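Local coordinates for protein triphenylmethane reductase (Citrobacter sp., PDB 2VRC) that probably reduces triphenylmethane dyes with a nicotinamide cofactor, NADP(H), bound by a Rossmann-type domain of the NmrA-like family, at residues Gln28-Val33 with Glu48-Asp53; Val99-Tyr104 with Pro134-Arg139; Ala141-Phe146 with Val173-Leu178; Gly168-Val173 with Gly258-Thr263; Ser2-Gly7 with Ala65-Leu70. The protein carries 4 engineered substitutions. One frame throughout, in Å; residues are numbered along the deposited sequence.

Contact 1 of 5, residues Gln28-Val33 with Glu48-Asp53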
# COMPACT_ATOMS: atom_id res chain seq x y z
N GLN D 28 10.15 -17.62 16.98
CA GLN D 28 8.86 -17.13 17.49
C GLN D 28 8.56 -15.64 17.17
O GLN D 28 7.45 -15.16 17.43
CB GLN D 28 8.71 -17.42 18.99
CG GLN D 28 8.57 -18.92 19.35
CD GLN D 28 8.16 -19.17 20.82
OE1 GLN D 28 7.44 -20.13 21.10
NE2 GLN D 28 8.61 -18.31 21.76
N ILE D 29 9.53 -14.91 16.63
CA ILE D 29 9.36 -13.51 16.27
C ILE D 29 9.15 -13.35 14.77
O ILE D 29 9.85 -13.96 13.96
CB ILE D 29 10.58 -12.67 16.67
CG1 ILE D 29 10.94 -12.92 18.12
CG2 ILE D 29 10.30 -11.20 16.45
CD1 ILE D 29 12.40 -12.67 18.43
N ILE D 30 8.18 -12.51 14.41
CA ILE D 30 7.91 -12.21 13.01
C ILE D 30 8.11 -10.72 12.80
O ILE D 30 7.58 -9.91 13.56
CB ILE D 30 6.47 -12.59 12.66
CG1 ILE D 30 6.34 -14.12 12.68
CG2 ILE D 30 6.06 -11.96 11.33
CD1 ILE D 30 4.92 -14.64 12.53
N ALA D 31 8.90 -10.36 11.79
CA ALA D 31 9.16 -8.95 11.50
C ALA D 31 8.35 -8.53 10.29
O ALA D 31 8.47 -9.11 9.22
CB ALA D 31 10.66 -8.69 11.29
N ILE D 32 7.51 -7.52 10.49
CA ILE D 32 6.63 -7.03 9.45
C ILE D 32 7.14 -5.69 8.91
O ILE D 32 7.25 -4.69 9.62
CB ILE D 32 5.20 -6.90 9.96
CG1 ILE D 32 4.68 -8.28 10.38
CG2 ILE D 32 4.32 -6.23 8.90
CD1 ILE D 32 3.41 -8.27 11.23
N VAL D 33 7.39 -5.68 7.61
CA VAL D 33 8.18 -4.65 7.01
C VAL D 33 7.60 -4.35 5.62
O VAL D 33 6.97 -5.23 5.03
CB VAL D 33 9.61 -5.22 7.00
CG1 VAL D 33 10.33 -4.95 5.73
CG2 VAL D 33 10.39 -4.77 8.27
N GLU D 48 11.54 -14.58 11.18
CA GLU D 48 10.76 -14.59 9.95
C GLU D 48 10.42 -13.17 9.53
O GLU D 48 10.01 -12.36 10.37
CB GLU D 48 9.48 -15.38 10.16
CG GLU D 48 8.62 -15.45 8.92
CD GLU D 48 7.30 -16.13 9.15
OE1 GLU D 48 6.52 -16.21 8.18
OE2 GLU D 48 7.05 -16.59 10.30
N VAL D 49 10.59 -12.85 8.25
CA VAL D 49 10.31 -11.51 7.73
C VAL D 49 9.13 -11.56 6.77
O VAL D 49 9.11 -12.37 5.85
CB VAL D 49 11.53 -10.90 7.01
CG1 VAL D 49 11.18 -9.55 6.42
CG2 VAL D 49 12.72 -10.76 7.97
N ARG D 50 8.15 -10.70 7.01
CA ARG D 50 6.95 -10.60 6.18
C ARG D 50 6.73 -9.19 5.65
O ARG D 50 7.03 -8.20 6.34
CB ARG D 50 5.75 -11.01 7.01
CG ARG D 50 5.31 -12.40 6.74
CD ARG D 50 5.23 -13.19 7.99
NE ARG D 50 3.87 -13.32 8.47
CZ ARG D 50 3.38 -14.40 9.07
NH1 ARG D 50 4.14 -15.48 9.25
NH2 ARG D 50 2.12 -14.42 9.49
N HIS D 51 6.23 -9.12 4.43
CA HIS D 51 5.83 -7.88 3.80
C HIS D 51 4.49 -7.41 4.36
O HIS D 51 3.51 -8.17 4.39
CB HIS D 51 5.72 -8.06 2.28
CG HIS D 51 4.99 -6.95 1.59
ND1 HIS D 51 3.65 -7.02 1.29
CD2 HIS D 51 5.40 -5.73 1.16
CE1 HIS D 51 3.27 -5.90 0.70
NE2 HIS D 51 4.31 -5.11 0.60
N GLY D 52 4.46 -6.17 4.82
CA GLY D 52 3.26 -5.56 5.36
C GLY D 52 3.38 -4.08 5.06
O GLY D 52 4.48 -3.53 5.11
N ASP D 53 2.27 -3.44 4.73
CA ASP D 53 2.27 -2.06 4.26
C ASP D 53 0.96 -1.40 4.67
O ASP D 53 -0.09 -1.65 4.06
CB ASP D 53 2.44 -2.01 2.74
CG ASP D 53 2.66 -0.58 2.22
OD1 ASP D 53 2.07 0.37 2.77
OD2 ASP D 53 3.42 -0.36 1.27

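Contact 2 of 5, residues Val99-Tyr104 with Pro134-Arg139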
# COMPACT_ATOMS: atom_id res chain seq x y z
N VAL D 99 -5.88 -12.23 15.50
CA VAL D 99 -4.85 -11.91 16.48
C VAL D 99 -5.41 -11.92 17.90
O VAL D 99 -6.56 -11.52 18.12
CB VAL D 99 -4.21 -10.55 16.13
CG1 VAL D 99 -3.46 -9.94 17.32
CG2 VAL D 99 -3.29 -10.70 14.91
N LYS D 100 -4.61 -12.39 18.86
CA LYS D 100 -5.10 -12.64 20.24
C LYS D 100 -4.71 -11.52 21.23
O LYS D 100 -5.30 -11.39 22.30
CB LYS D 100 -4.56 -13.97 20.77
CG LYS D 100 -4.50 -15.09 19.75
CD LYS D 100 -5.60 -16.14 19.99
CE LYS D 100 -6.82 -15.94 19.06
NZ LYS D 100 -6.53 -16.42 17.65
N HIS D 101 -3.70 -10.74 20.89
CA HIS D 101 -3.33 -9.61 21.72
C HIS D 101 -2.76 -8.50 20.85
O HIS D 101 -1.88 -8.75 20.03
CB HIS D 101 -2.34 -10.03 22.82
CG HIS D 101 -2.08 -8.96 23.82
ND1 HIS D 101 -2.86 -8.79 24.94
CD2 HIS D 101 -1.17 -7.96 23.85
CE1 HIS D 101 -2.42 -7.76 25.63
NE2 HIS D 101 -1.40 -7.23 25.00
N ILE D 102 -3.26 -7.28 21.01
CA ILE D 102 -2.71 -6.13 20.29
C ILE D 102 -2.07 -5.19 21.26
O ILE D 102 -2.72 -4.68 22.18
CB ILE D 102 -3.78 -5.36 19.50
CG1 ILE D 102 -4.38 -6.26 18.41
CG2 ILE D 102 -3.17 -4.09 18.87
CD1 ILE D 102 -5.66 -5.70 17.74
N ALA D 103 -0.77 -4.97 21.09
CA ALA D 103 -0.11 -3.89 21.80
C ALA D 103 0.09 -2.72 20.84
O ALA D 103 0.54 -2.89 19.70
CB ALA D 103 1.20 -4.36 22.37
N TYR D 104 -0.27 -1.52 21.27
CA TYR D 104 -0.22 -0.36 20.39
C TYR D 104 0.63 0.74 21.00
O TYR D 104 0.53 1.00 22.19
CB TYR D 104 -1.65 0.15 20.07
CG TYR D 104 -1.65 1.47 19.32
CD1 TYR D 104 -1.15 1.57 18.02
CD2 TYR D 104 -2.11 2.64 19.93
CE1 TYR D 104 -1.13 2.77 17.36
CE2 TYR D 104 -2.10 3.83 19.29
CZ TYR D 104 -1.61 3.91 18.01
OH TYR D 104 -1.62 5.13 17.38
N PRO D 134 -7.96 -8.53 23.46
CA PRO D 134 -7.21 -8.01 24.60
C PRO D 134 -6.06 -7.08 24.13
O PRO D 134 -5.40 -7.38 23.12
CB PRO D 134 -6.67 -9.28 25.27
CG PRO D 134 -7.67 -10.34 24.90
CD PRO D 134 -8.11 -9.99 23.52
N TYR D 135 -5.84 -5.97 24.83
CA TYR D 135 -4.97 -4.93 24.30
C TYR D 135 -3.98 -4.45 25.34
O TYR D 135 -4.18 -4.64 26.53
CB TYR D 135 -5.80 -3.73 23.84
CG TYR D 135 -6.54 -3.01 24.97
CD1 TYR D 135 -5.92 -2.03 25.72
CD2 TYR D 135 -7.87 -3.33 25.28
CE1 TYR D 135 -6.59 -1.38 26.74
CE2 TYR D 135 -8.56 -2.68 26.32
CZ TYR D 135 -7.92 -1.71 27.03
OH TYR D 135 -8.57 -1.05 28.06
N THR D 136 -2.91 -3.81 24.89
CA THR D 136 -2.10 -3.04 25.81
C THR D 136 -1.80 -1.75 25.10
O THR D 136 -1.31 -1.77 23.97
CB THR D 136 -0.80 -3.76 26.21
OG1 THR D 136 -1.12 -5.07 26.69
CG2 THR D 136 -0.11 -2.98 27.32
N PHE D 137 -2.12 -0.64 25.76
CA PHE D 137 -1.83 0.65 25.20
C PHE D 137 -0.55 1.18 25.81
O PHE D 137 -0.49 1.53 26.98
CB PHE D 137 -3.00 1.64 25.32
CG PHE D 137 -4.25 1.23 24.55
CD1 PHE D 137 -5.51 1.53 25.05
CD2 PHE D 137 -4.16 0.50 23.36
CE1 PHE D 137 -6.66 1.14 24.37
CE2 PHE D 137 -5.32 0.10 22.66
CZ PHE D 137 -6.58 0.43 23.18
N LEU D 138 0.50 1.20 24.99
CA LEU D 138 1.82 1.59 25.40
C LEU D 138 1.99 3.03 24.96
O LEU D 138 2.35 3.30 23.82
CB LEU D 138 2.88 0.71 24.72
CG LEU D 138 2.87 -0.81 24.92
CD1 LEU D 138 3.79 -1.50 23.90
CD2 LEU D 138 3.27 -1.20 26.33
N ARG D 139 1.71 3.96 25.85
CA ARG D 139 1.74 5.35 25.46
C ARG D 139 3.11 5.93 25.77
O ARG D 139 3.39 6.34 26.89
CB ARG D 139 0.61 6.11 26.15
CG ARG D 139 -0.76 5.51 25.94
CD ARG D 139 -1.74 6.27 26.78
NE ARG D 139 -3.10 6.27 26.25
CZ ARG D 139 -4.07 7.03 26.76
NH1 ARG D 139 -3.77 7.82 27.79
NH2 ARG D 139 -5.30 7.01 26.25

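Contact 3 of 5, residues Ala141-Phe146 with Val173-Leu178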
# COMPACT_ATOMS: atom_id res chain seq x y z
N ALA D 141 6.48 8.16 25.88
CA ALA D 141 6.94 9.55 25.96
C ALA D 141 7.74 9.83 24.72
O ALA D 141 8.13 8.89 24.06
CB ALA D 141 7.83 9.69 27.16
N LEU D 142 8.04 11.10 24.44
CA LEU D 142 9.13 11.46 23.54
C LEU D 142 10.42 10.75 23.89
O LEU D 142 10.69 10.46 25.05
CB LEU D 142 9.37 12.96 23.57
CG LEU D 142 8.22 13.78 22.99
CD1 LEU D 142 8.25 15.21 23.55
CD2 LEU D 142 8.30 13.75 21.45
N TYR D 143 11.23 10.47 22.87
CA TYR D 143 12.51 9.83 23.05
C TYR D 143 13.51 10.84 23.53
O TYR D 143 13.55 11.99 23.07
CB TYR D 143 13.02 9.20 21.74
CG TYR D 143 12.05 8.22 21.10
CD1 TYR D 143 11.35 7.29 21.89
CD2 TYR D 143 11.81 8.22 19.72
CE1 TYR D 143 10.46 6.38 21.33
CE2 TYR D 143 10.90 7.32 19.15
CZ TYR D 143 10.23 6.40 19.97
OH TYR D 143 9.34 5.49 19.48
N THR D 144 14.34 10.40 24.46
CA THR D 144 15.47 11.21 24.90
C THR D 144 16.59 11.19 23.87
O THR D 144 17.35 12.15 23.74
CB THR D 144 15.98 10.72 26.23
OG1 THR D 144 14.87 10.63 27.12
CG2 THR D 144 17.00 11.68 26.77
N ASP D 145 16.67 10.07 23.14
CA ASP D 145 17.65 9.90 22.08
C ASP D 145 17.58 11.11 21.16
O ASP D 145 18.60 11.54 20.61
CB ASP D 145 17.39 8.59 21.33
CG ASP D 145 17.09 7.43 22.27
OD1 ASP D 145 16.06 7.50 22.97
OD2 ASP D 145 17.88 6.45 22.32
N PHE D 146 16.39 11.71 21.05
CA PHE D 146 16.17 12.85 20.18
C PHE D 146 16.90 14.13 20.55
O PHE D 146 17.35 14.88 19.67
CB PHE D 146 14.68 13.15 20.07
CG PHE D 146 14.38 14.25 19.12
CD1 PHE D 146 14.76 14.15 17.76
CD2 PHE D 146 13.73 15.41 19.56
CE1 PHE D 146 14.48 15.19 16.85
CE2 PHE D 146 13.44 16.46 18.66
CZ PHE D 146 13.81 16.35 17.30
N VAL D 173 11.90 9.50 27.76
CA VAL D 173 12.71 8.34 28.14
C VAL D 173 13.45 7.83 26.91
O VAL D 173 13.09 8.18 25.80
CB VAL D 173 11.89 7.22 28.86
CG1 VAL D 173 10.90 7.81 29.86
CG2 VAL D 173 11.14 6.40 27.89
N THR D 174 14.50 7.03 27.11
CA THR D 174 15.25 6.51 25.96
C THR D 174 14.39 5.55 25.15
O THR D 174 13.53 4.83 25.69
CB THR D 174 16.54 5.76 26.36
OG1 THR D 174 16.18 4.55 27.04
CG2 THR D 174 17.43 6.64 27.26
N ARG D 175 14.64 5.54 23.84
CA ARG D 175 14.00 4.62 22.91
C ARG D 175 14.21 3.19 23.38
O ARG D 175 13.28 2.37 23.36
CB ARG D 175 14.59 4.82 21.52
CG ARG D 175 13.82 4.13 20.40
CD ARG D 175 14.50 4.28 19.04
NE ARG D 175 14.49 5.67 18.55
CZ ARG D 175 15.55 6.47 18.54
NH1 ARG D 175 16.72 6.01 18.98
NH2 ARG D 175 15.45 7.72 18.07
N ASN D 176 15.42 2.91 23.85
CA ASN D 176 15.74 1.61 24.38
C ASN D 176 14.91 1.18 25.60
O ASN D 176 14.55 0.00 25.72
CB ASN D 176 17.24 1.52 24.68
CG ASN D 176 17.63 0.15 25.16
OD1 ASN D 176 17.81 -0.07 26.35
ND2 ASN D 176 17.72 -0.79 24.24
N GLU D 177 14.62 2.11 26.50
CA GLU D 177 13.79 1.78 27.67
C GLU D 177 12.36 1.50 27.26
O GLU D 177 11.72 0.58 27.78
CB GLU D 177 13.85 2.90 28.70
CG GLU D 177 15.13 2.86 29.51
CD GLU D 177 15.42 4.16 30.21
OE1 GLU D 177 14.85 5.21 29.81
OE2 GLU D 177 16.24 4.13 31.15
N LEU D 178 11.87 2.29 26.31
CA LEU D 178 10.54 2.07 25.75
C LEU D 178 10.41 0.73 25.03
O LEU D 178 9.40 0.04 25.17
CB LEU D 178 10.17 3.24 24.83
CG LEU D 178 9.93 4.55 25.58
CD1 LEU D 178 9.70 5.75 24.66
CD2 LEU D 178 8.77 4.40 26.55

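Contact 4 of 5, residues Gly168-Val173 with Gly258-Thr263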
# COMPACT_ATOMS: atom_id res chain seq x y z
N GLY D 168 10.06 24.66 29.82
CA GLY D 168 9.35 23.39 29.76
C GLY D 168 10.07 22.20 30.38
O GLY D 168 11.26 21.98 30.16
N ILE D 169 9.31 21.45 31.16
CA ILE D 169 9.75 20.20 31.77
C ILE D 169 9.61 19.05 30.77
O ILE D 169 8.65 19.01 30.00
CB ILE D 169 8.91 19.94 33.04
CG1 ILE D 169 9.27 21.00 34.11
CG2 ILE D 169 9.08 18.51 33.55
CD1 ILE D 169 8.35 21.00 35.29
N VAL D 170 10.59 18.14 30.74
CA VAL D 170 10.58 17.03 29.80
C VAL D 170 10.58 15.69 30.52
O VAL D 170 11.47 15.40 31.33
CB VAL D 170 11.78 17.09 28.81
CG1 VAL D 170 11.57 16.07 27.68
CG2 VAL D 170 12.01 18.50 28.24
N ASN D 171 9.59 14.86 30.22
CA ASN D 171 9.41 13.54 30.82
C ASN D 171 9.87 12.41 29.92
O ASN D 171 9.43 11.26 30.07
CB ASN D 171 7.94 13.33 31.17
CG ASN D 171 7.02 13.37 29.95
OD1 ASN D 171 7.46 13.62 28.81
ND2 ASN D 171 5.74 13.16 30.18
N SER D 172 10.75 12.75 28.98
CA SER D 172 11.20 11.83 27.95
C SER D 172 11.88 10.59 28.52
O SER D 172 12.38 10.62 29.65
CB SER D 172 12.19 12.55 27.01
OG SER D 172 13.41 12.78 27.69
N VAL D 173 11.90 9.50 27.76
CA VAL D 173 12.71 8.34 28.14
C VAL D 173 13.45 7.83 26.91
O VAL D 173 13.09 8.18 25.80
CB VAL D 173 11.89 7.22 28.86
CG1 VAL D 173 10.90 7.81 29.86
CG2 VAL D 173 11.14 6.40 27.89
N GLY D 258 3.88 22.48 28.45
CA GLY D 258 3.56 21.53 29.49
C GLY D 258 3.30 20.15 28.91
O GLY D 258 2.93 19.22 29.62
N GLU D 259 3.53 20.02 27.61
CA GLU D 259 3.15 18.81 26.91
C GLU D 259 3.93 17.59 27.37
O GLU D 259 3.44 16.47 27.27
CB GLU D 259 3.27 19.01 25.41
CG GLU D 259 2.77 17.85 24.59
CD GLU D 259 1.24 17.71 24.55
OE1 GLU D 259 0.50 18.58 25.06
OE2 GLU D 259 0.79 16.69 23.96
N ALA D 260 5.15 17.81 27.87
CA ALA D 260 5.96 16.69 28.38
C ALA D 260 6.21 16.81 29.89
O ALA D 260 7.25 16.37 30.41
CB ALA D 260 7.27 16.58 27.59
N SER D 261 5.25 17.40 30.60
CA SER D 261 5.48 17.81 31.97
C SER D 261 4.75 16.99 33.02
O SER D 261 4.87 17.27 34.20
CB SER D 261 5.12 19.29 32.14
OG SER D 261 3.72 19.46 32.14
N LYS D 262 3.96 16.01 32.59
CA LYS D 262 3.22 15.15 33.51
C LYS D 262 4.00 13.86 33.68
O LYS D 262 4.55 13.35 32.70
CB LYS D 262 1.85 14.78 32.93
CG LYS D 262 0.74 15.75 33.23
CD LYS D 262 0.05 16.17 31.93
CE LYS D 262 -1.34 16.72 32.18
NZ LYS D 262 -2.33 15.59 32.06
N THR D 263 4.03 13.32 34.89
CA THR D 263 4.79 12.10 35.15
C THR D 263 3.93 10.91 35.60
O THR D 263 2.74 11.05 35.89
CB THR D 263 5.88 12.34 36.19
OG1 THR D 263 5.26 12.52 37.46
CG2 THR D 263 6.72 13.59 35.85
O HOH W 1 6.51 19.90 28.88
O HOH W 2 3.73 13.65 27.93

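Contact 5 of 5, residues Ser2-Gly7 with Ala65-Leu70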
# COMPACT_ATOMS: atom_id res chain seq x y z
N SER D 2 3.65 -17.16 18.57
CA SER D 2 4.00 -16.15 17.57
C SER D 2 3.87 -14.69 18.04
O SER D 2 2.79 -14.25 18.40
CB SER D 2 3.05 -16.31 16.39
OG SER D 2 3.78 -16.36 15.18
N ILE D 3 4.95 -13.92 18.01
CA ILE D 3 4.87 -12.48 18.29
C ILE D 3 5.35 -11.66 17.11
O ILE D 3 6.48 -11.85 16.62
CB ILE D 3 5.74 -12.09 19.46
CG1 ILE D 3 5.24 -12.74 20.75
CG2 ILE D 3 5.84 -10.56 19.57
CD1 ILE D 3 6.31 -12.84 21.82
N ALA D 4 4.53 -10.72 16.66
CA ALA D 4 4.82 -9.96 15.46
C ALA D 4 5.11 -8.51 15.78
O ALA D 4 4.51 -7.93 16.68
CB ALA D 4 3.66 -10.06 14.48
N VAL D 5 6.05 -7.92 15.04
CA VAL D 5 6.44 -6.53 15.27
C VAL D 5 6.40 -5.75 13.95
O VAL D 5 7.19 -6.03 13.04
CB VAL D 5 7.88 -6.46 15.90
CG1 VAL D 5 8.30 -5.02 16.13
CG2 VAL D 5 7.95 -7.24 17.21
N THR D 6 5.48 -4.79 13.84
CA THR D 6 5.47 -3.91 12.66
C THR D 6 6.57 -2.84 12.85
O THR D 6 7.13 -2.74 13.93
CB THR D 6 4.09 -3.25 12.49
OG1 THR D 6 3.87 -2.35 13.58
CG2 THR D 6 2.96 -4.28 12.46
N GLY D 7 6.90 -2.06 11.82
CA GLY D 7 7.94 -1.03 11.93
C GLY D 7 9.29 -1.62 12.35
O GLY D 7 10.11 -0.96 13.04
N ALA D 65 -1.30 -13.10 9.66
CA ALA D 65 -1.88 -14.45 9.70
C ALA D 65 -1.16 -15.38 10.68
O ALA D 65 0.05 -15.58 10.59
CB ALA D 65 -1.91 -15.08 8.29
N GLY D 66 -1.92 -15.93 11.62
CA GLY D 66 -1.40 -16.92 12.54
C GLY D 66 -0.68 -16.32 13.74
O GLY D 66 -0.22 -17.06 14.61
N VAL D 67 -0.58 -14.99 13.80
CA VAL D 67 0.16 -14.38 14.91
C VAL D 67 -0.68 -14.33 16.17
O VAL D 67 -1.89 -14.09 16.10
CB VAL D 67 0.85 -12.99 14.60
CG1 VAL D 67 1.02 -12.75 13.09
CG2 VAL D 67 0.16 -11.84 15.29
N SER D 68 -0.02 -14.60 17.30
CA SER D 68 -0.66 -14.55 18.61
C SER D 68 -0.63 -13.13 19.09
O SER D 68 -1.67 -12.61 19.46
CB SER D 68 0.05 -15.42 19.66
OG SER D 68 0.52 -16.63 19.13
N LYS D 69 0.56 -12.53 19.11
CA LYS D 69 0.71 -11.19 19.70
C LYS D 69 1.30 -10.20 18.72
O LYS D 69 2.36 -10.43 18.15
CB LYS D 69 1.54 -11.23 20.98
CG LYS D 69 1.01 -12.18 22.03
CD LYS D 69 1.66 -11.94 23.38
CE LYS D 69 1.00 -12.84 24.43
NZ LYS D 69 1.60 -12.65 25.77
N LEU D 70 0.61 -9.08 18.55
CA LEU D 70 1.02 -8.07 17.63
C LEU D 70 1.50 -6.81 18.34
O LEU D 70 0.77 -6.22 19.12
CB LEU D 70 -0.14 -7.73 16.69
CG LEU D 70 0.12 -6.57 15.72
CD1 LEU D 70 1.40 -6.81 14.88
CD2 LEU D 70 -1.10 -6.35 14.84

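Contact 1 of 5, residues Gln28-Val33 with Glu48-Asp53
Ile30 lies beside Glu48 and under the guanidinium of Arg50 where edge strand 48-51 and its neighbour 29-33 run parallel in a Rossmann-type sheet, the two strands of a right-handed beta-alpha-beta unit closed by helix 40-44. The first torsion of Ile30 (chi1 -69°) sets CG1 beside its backbone N and CG2 anti to it, and the two branches then serve different neighbours. CG1 runs alongside the Glu48 carboxylate, 3.5 Å from OE2, and carries CD1 over one face of the Arg50 guanidinium, 3.5 Å from NH1. CG2 meets the aliphatic part of the same arginine at CD, 3.7 Å away. Glu48 is fully extended, whereas Arg50 bends at chi2 and chi3 and so folds back to its own strand-mate: NH1 donates to OE1 at 2.7 Å in a salt bridge, nearly in the guanidinium plane but from above the carboxylate plane. NH2 also donates to Ala65 O, and with the salt bridge this probably limits rotation of the group above Ile30 CD1. On the other face Ala31 and Val49 make a thin apolar pair. His51 turns away to bond Lys62, and the segment ends at Asp53, of the NADP(+) site. Four good backbone bonds zip the pair together; the first rung, Glu48 N to Ile29 O, is weak. Beyond Arg50, Ile32 CG2 rests 3.8 Å from Gly52 CA.

Contact 2 of 5, residues Val99-Tyr104 with Pro134-Arg139
His101 reaches diagonally to Thr136, a side-chain bond that supplements the backbone ladder joining strands 101-107 and 135-140, the two strands of a beta-alpha-beta unit whose crossover is helix 116-129 in the Rossmann-type sheet. Four backbone hydrogen bonds form the ladder, alternating in direction: Ile102 N to Pro134 O, Thr136 N to Ile102 O, Tyr104 N to Thr136 O and Leu138 N to Tyr104 O, the last at 2.8 Å. CA-H groups of His101, Tyr135 and Ala103 point at Pro134 O, Ile102 O and Thr136 O.

Among polar side chains, His101 swings CG anti to its backbone N (chi1 -172°), which lays the ring over Pro134 O and brings NE2 to Thr136. The threonine hydroxyl also bonds to His191 O, so it ties the histidine to the loop before strand 194-198.

Apolar contacts divide between the two faces. With Ala103 and Thr136, Leu138 shares one face, its CD1 4.2 Å from Ala103 CB. On the face turned to helix 116-129, Tyr104 CB approaches Phe137 CD2 obliquely, and the tyrosine hydroxyl continues to His121. His101 NE2 donates to Thr136 OG1 over 2.8 Å, with OG1 close to the ring plane but the bond bent, 134° at the hydrogen.

Contact 3 of 5, residues Ala141-Phe146 with Val173-Leu178
A tyrosine ring and a carboxylate both engage Arg175, but neither in the usual way. Its CG sits over the centre of the Tyr143 ring, 4.2 Å from the centroid and 10° off the normal, a CH-pi contact. The Asp145 carboxylate is in salt-bridge range, OD2 to NH1 3.6 Å, but it lies well out of the guanidinium plane, so the attraction is one of charge and no N-H points at the oxygen. The aspartate spends its directional bond on the backbone instead: OD1 accepts from Arg175 N at 2.6 Å on its syn side, at the first turn of helix 175-186. Because Asp145 CG lies anti to the carbonyl carbon (chi1 -44°), the carboxylate leans toward that helix start, where the amides would probably favour its negative charge. Thr174, the N-cap, and Glu177 form a capping box, with Glu177 N bonded to Thr174 OG1 and Thr174 N to Glu177 OE1. Val173 N to Leu142 O and Thr144 N to Val173 O (2.9 Å) join the backbones in a single bridge. Leu178 CD1 meets the Tyr143 ring at its edge, 3.5 Å from CE1. Ala141, Tyr143 and Arg175 all belong to the NADP(+) site, so the contact probably helps shape it. The contact brings the loop after strand 135-140 against the start of helix 175-186, with helix 11-23 beside Tyr143 and Arg175 and helix 277-282 beside both threonines.

Contact 4 of 5, residues Gly168-Val173 with Gly258-Thr263
Ile169 packs its CB on Ser261 CB, 3.9 Å away, where two loops, 168-173 and 258-263, come together without a regular helix or strand. Its carbonyl O reaches the partner through water: water 1 donates to Ile169 O and accepts from Ala260 N at 2.7 Å, a bridge that joins the two backbones. Val170 turns away, although CG1 still grazes Ala260 CB. Asn171 comes next and carries the main direct bond. With CG between the backbone N and the carbonyl carbon (chi1 61°), its amide is drawn across Ala260, and OD1 lies 3.2 Å from Ala260 CB. ND2 donates to Lys262 O at 2.8 Å, in that carbonyl's plane, and also to water 2, which donates in turn to Glu259 O. One amide nitrogen thus ties two carbonyls of the facing loop, one of them through solvent. Ser172 points its hydroxyl to Thr144 and Trp204 instead. The shape of the facing loop is set from within: Gly258 closes the preceding helix in a Schellman motif and starts a type I turn to Ser261, whose N and OG both bond to Gly258 O from the same face. One asparagine and two waters thus link loops that otherwise meet by packing. The contact lies between the loop after strand 160-163, which leads to helix 175-186, and the turn joining helices 242-255 and 266-271, with Ile255 of helix 242-255 touching Val170.

Contact 5 of 5, residues Ser2-Gly7 with Ala65-Leu70
Ala4 is the tight centre of this contact, with Val67 and Leu70 packed on its small side chain. Strands 3-6 and 69-72 are neighbours in the parallel Rossmann-type sheet, and the first of them leads into the loop with Thr9 and Gly10 and the start of helix 11-23 at Gln11, all of the NADP(+) site. Ala4 CB touches Val67 CG2 and Leu70 CD1, each at 4.0 Å, and Thr6 CG2 crosses the leucine at about a right angle, 3.8 Å from CD1. The leucine reaches both because its CG stands anti to the backbone N (chi1 175°) and the chain then turns its CD1 branch inward. Thr6 OG1 bonds to Tyr54 and to the backbone of Leu71 and Ile73, while CG2 turns to the leucine. The backbone is firm here as well: Ala4 N to Lys69 O is short, 2.6 Å, and Lys69 N to Ser2 O is nearly straight. Buried Ser2 belongs to the same close fit: its O takes a second, weak bond from Ser68 N, and its CB packs against the chain at Val67, 3.8 Å from CA.

The looser side begins at Gly66, which is exposed and turns the chain at positive phi. Lys69 lies alongside Ile3 through its CB, 4.0 Å from CG1, then runs out fully extended, and NZ makes a weak bond to Leu186 O. Helix 11-23 backs Ile3, and Phe64 of helix 60-64 meets Thr6 and Leu70, while strand 29-33 flanks strand 3-6 on the side away from strand 69-72.

Three of the contacts are every other pairing in one seven-stranded parallel sheet, ordered 48-51, 29-33, 3-6, 69-72, 101-107, 135-140, 194-198. Contact 5 is central to the other two: its centre is about 8 Å from that of contact 1, which is nested within the loop it closes, and about 11 Å from that of contact 2, which follows it along the chain. Contacts 3 and 4 lie beyond the sheet, with centres about 12 Å apart; they share Val173 and their segments alternate in sequence. Contact 3 adjoins contact 2, the chain passing from strand 135-140 straight into residues of the NADP(+) site. Contacts 1 and 3 hold residues of that site, contacts 2 and 5 lie beside it, and contact 4 joins loops next to contact 3.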